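Local coordinates for nuclear movement protein (Encephalitozoon cuniculi, PDB 2O30) that is of unknown function but, as a NudC-like protein with a p23-type CS domain, probably binds unfolded proteins, at residues A[33-37]-A[38-42]. The protein carries 1 engineered substitution. Residues are numbered along the deposited sequence; the frame is centred on the assembly and turned at random.
Sequences IRMVG and KKICV. Engineered in segment 33-37: Met-35 (natural residue Ile).
Arg-34 and Cys-41 face each other as a hydrogen-bonded pair of a two-residue beta hairpin, strands 31-36 and 39-44 running antiparallel. Arg-34 N reaches Cys-41 O at 2.9 Å, and Cys-41 N returns a bond of 2.9 Å to Arg-34 O; both are nearly straight (167° and 165°). Their side chains share one face of the sheet; that of Arg-34 stays extended through chi2 and then bends at chi3 (69°), which swings the guanidinium toward strand 39-44, so that Cys-41 CB lies over one face of it, 4.1 Å from NH2. NH1 is hydrogen-bonded to the carbonyl of Trp-65 of the second subunit, whose Trp-64 and Trp-65 rings make cation-pi contacts with the guanidinium. Cys-41 SG is covalently linked to dithiothreitol, probably from the crystallisation liquor, which accepts a hydrogen bond from Arg-34 NH2.

At the hairpin end a type II' turn places Gly-37 at positive phi, and Lys-39 N closes it on Val-36 O at 2.9 Å. Lys-38 sends NZ to the carbonyls of Leu-54 and Leu-55. The other face turns into the beta sandwich of the CS domain, against Ile-18, Phe-20 and Leu-63: engineered Met-35, a selenomethionine, lies alongside Ile-40, CG to CG1 4.0 Å, and Ile-33 alongside Val-42. The hairpin thus has an apolar inner face and an outer one whose cation and disulfide-linked cysteine meet the second subunit and the dithiothreitol.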
loop_
_atom_site.group_PDB
_atom_site.type_symbol
_atom_site.label_atom_id
_atom_site.label_comp_id
_atom_site.label_asym_id
_atom_site.label_seq_id
_atom_site.Cartn_x
_atom_site.Cartn_y
_atom_site.Cartn_z
ATOM N N ILE A 33 5.360 -1.751 0.143
ATOM C CA ILE A 33 5.207 -2.046 -1.296
ATOM C C ILE A 33 3.767 -2.507 -1.548
ATOM O O ILE A 33 3.270 -3.413 -0.869
ATOM C CB ILE A 33 6.212 -3.128 -1.764
ATOM C CG1 ILE A 33 7.641 -2.652 -1.501
ATOM C CG2 ILE A 33 6.017 -3.442 -3.259
ATOM C CD1 ILE A 33 8.737 -3.720 -1.661
ATOM N N ARG A 34 3.101 -1.856 -2.496
ATOM C CA ARG A 34 1.742 -2.235 -2.910
ATOM C C ARG A 34 1.647 -2.193 -4.437
ATOM O O ARG A 34 2.051 -1.210 -5.042
ATOM C CB ARG A 34 0.716 -1.256 -2.345
ATOM C CG ARG A 34 -0.734 -1.541 -2.764
ATOM C CD ARG A 34 -1.744 -0.577 -2.126
ATOM N NE ARG A 34 -1.645 0.797 -2.619
ATOM C CZ ARG A 34 -1.322 1.857 -1.877
ATOM N NH1 ARG A 34 -1.069 1.733 -0.586
ATOM N NH2 ARG A 34 -1.265 3.061 -2.429
HETATM N N MSE A 35 1.084 -3.242 -5.034
HETATM C CA MSE A 35 0.694 -3.197 -6.425
HETATM C C MSE A 35 -0.785 -3.563 -6.492
HETATM O O MSE A 35 -1.201 -4.545 -5.873
HETATM C CB MSE A 35 1.522 -4.182 -7.258
HETATM C CG MSE A 35 2.989 -3.825 -7.432
HETATM SE SE MSE A 35 3.725 -4.825 -8.779
HETATM C CE MSE A 35 2.656 -4.213 -10.047
ATOM N N VAL A 36 -1.558 -2.765 -7.224
ATOM C CA VAL A 36 -2.953 -3.062 -7.540
ATOM C C VAL A 36 -3.119 -2.814 -9.036
ATOM O O VAL A 36 -2.931 -1.683 -9.513
ATOM C CB VAL A 36 -3.951 -2.162 -6.761
ATOM C CG1 VAL A 36 -5.400 -2.554 -7.090
ATOM C CG2 VAL A 36 -3.707 -2.277 -5.268
ATOM N N GLY A 37 -3.475 -3.867 -9.758
ATOM C CA GLY A 37 -3.476 -3.805 -11.219
ATOM C C GLY A 37 -2.058 -3.491 -11.675
ATOM O O GLY A 37 -1.117 -4.226 -11.343
ATOM N N LYS A 38 -1.904 -2.390 -12.409
ATOM C CA LYS A 38 -0.582 -1.953 -12.878
ATOM C C LYS A 38 0.011 -0.867 -11.998
ATOM O O LYS A 38 1.164 -0.489 -12.186
ATOM C CB LYS A 38 -0.630 -1.463 -14.337
ATOM C CG LYS A 38 -0.965 -2.552 -15.331
ATOM C CD LYS A 38 -0.444 -2.196 -16.722
ATOM C CE LYS A 38 -1.033 -0.907 -17.255
ATOM N NZ LYS A 38 -0.197 -0.332 -18.359
ATOM N N LYS A 39 -0.786 -0.366 -11.050
ATOM C CA LYS A 39 -0.384 0.711 -10.146
ATOM C C LYS A 39 0.609 0.171 -9.133
ATOM O O LYS A 39 0.387 -0.868 -8.522
ATOM C CB LYS A 39 -1.604 1.299 -9.420
ATOM C CG LYS A 39 -2.689 1.885 -10.335
ATOM C CD LYS A 39 -2.262 3.213 -10.958
ATOM C CE LYS A 39 -3.315 3.740 -11.949
ATOM N NZ LYS A 39 -2.705 4.722 -12.909
ATOM N N ILE A 40 1.716 0.877 -8.966
ATOM C CA ILE A 40 2.754 0.441 -8.054
ATOM C C ILE A 40 3.143 1.605 -7.133
ATOM O O ILE A 40 3.315 2.734 -7.569
ATOM C CB ILE A 40 3.976 -0.094 -8.834
ATOM C CG1 ILE A 40 5.122 -0.466 -7.871
ATOM C CG2 ILE A 40 4.394 0.913 -9.910
ATOM C CD1 ILE A 40 6.360 -1.041 -8.583
ATOM N N CYS A 41 3.222 1.304 -5.843
ATOM C CA CYS A 41 3.654 2.255 -4.829
ATOM C C CYS A 41 4.726 1.578 -3.986
ATOM O O CYS A 41 4.486 0.515 -3.408
ATOM C CB CYS A 41 2.479 2.625 -3.928
ATOM S SG CYS A 41 2.994 3.735 -2.591
ATOM N N VAL A 42 5.911 2.179 -3.935
ATOM C CA VAL A 42 6.995 1.676 -3.094
ATOM C C VAL A 42 7.470 2.844 -2.238
ATOM O O VAL A 42 7.824 3.891 -2.756
ATOM C CB VAL A 42 8.181 1.129 -3.940
ATOM C CG1 VAL A 42 9.356 0.719 -3.034
ATOM C CG2 VAL A 42 7.718 -0.053 -4.809
#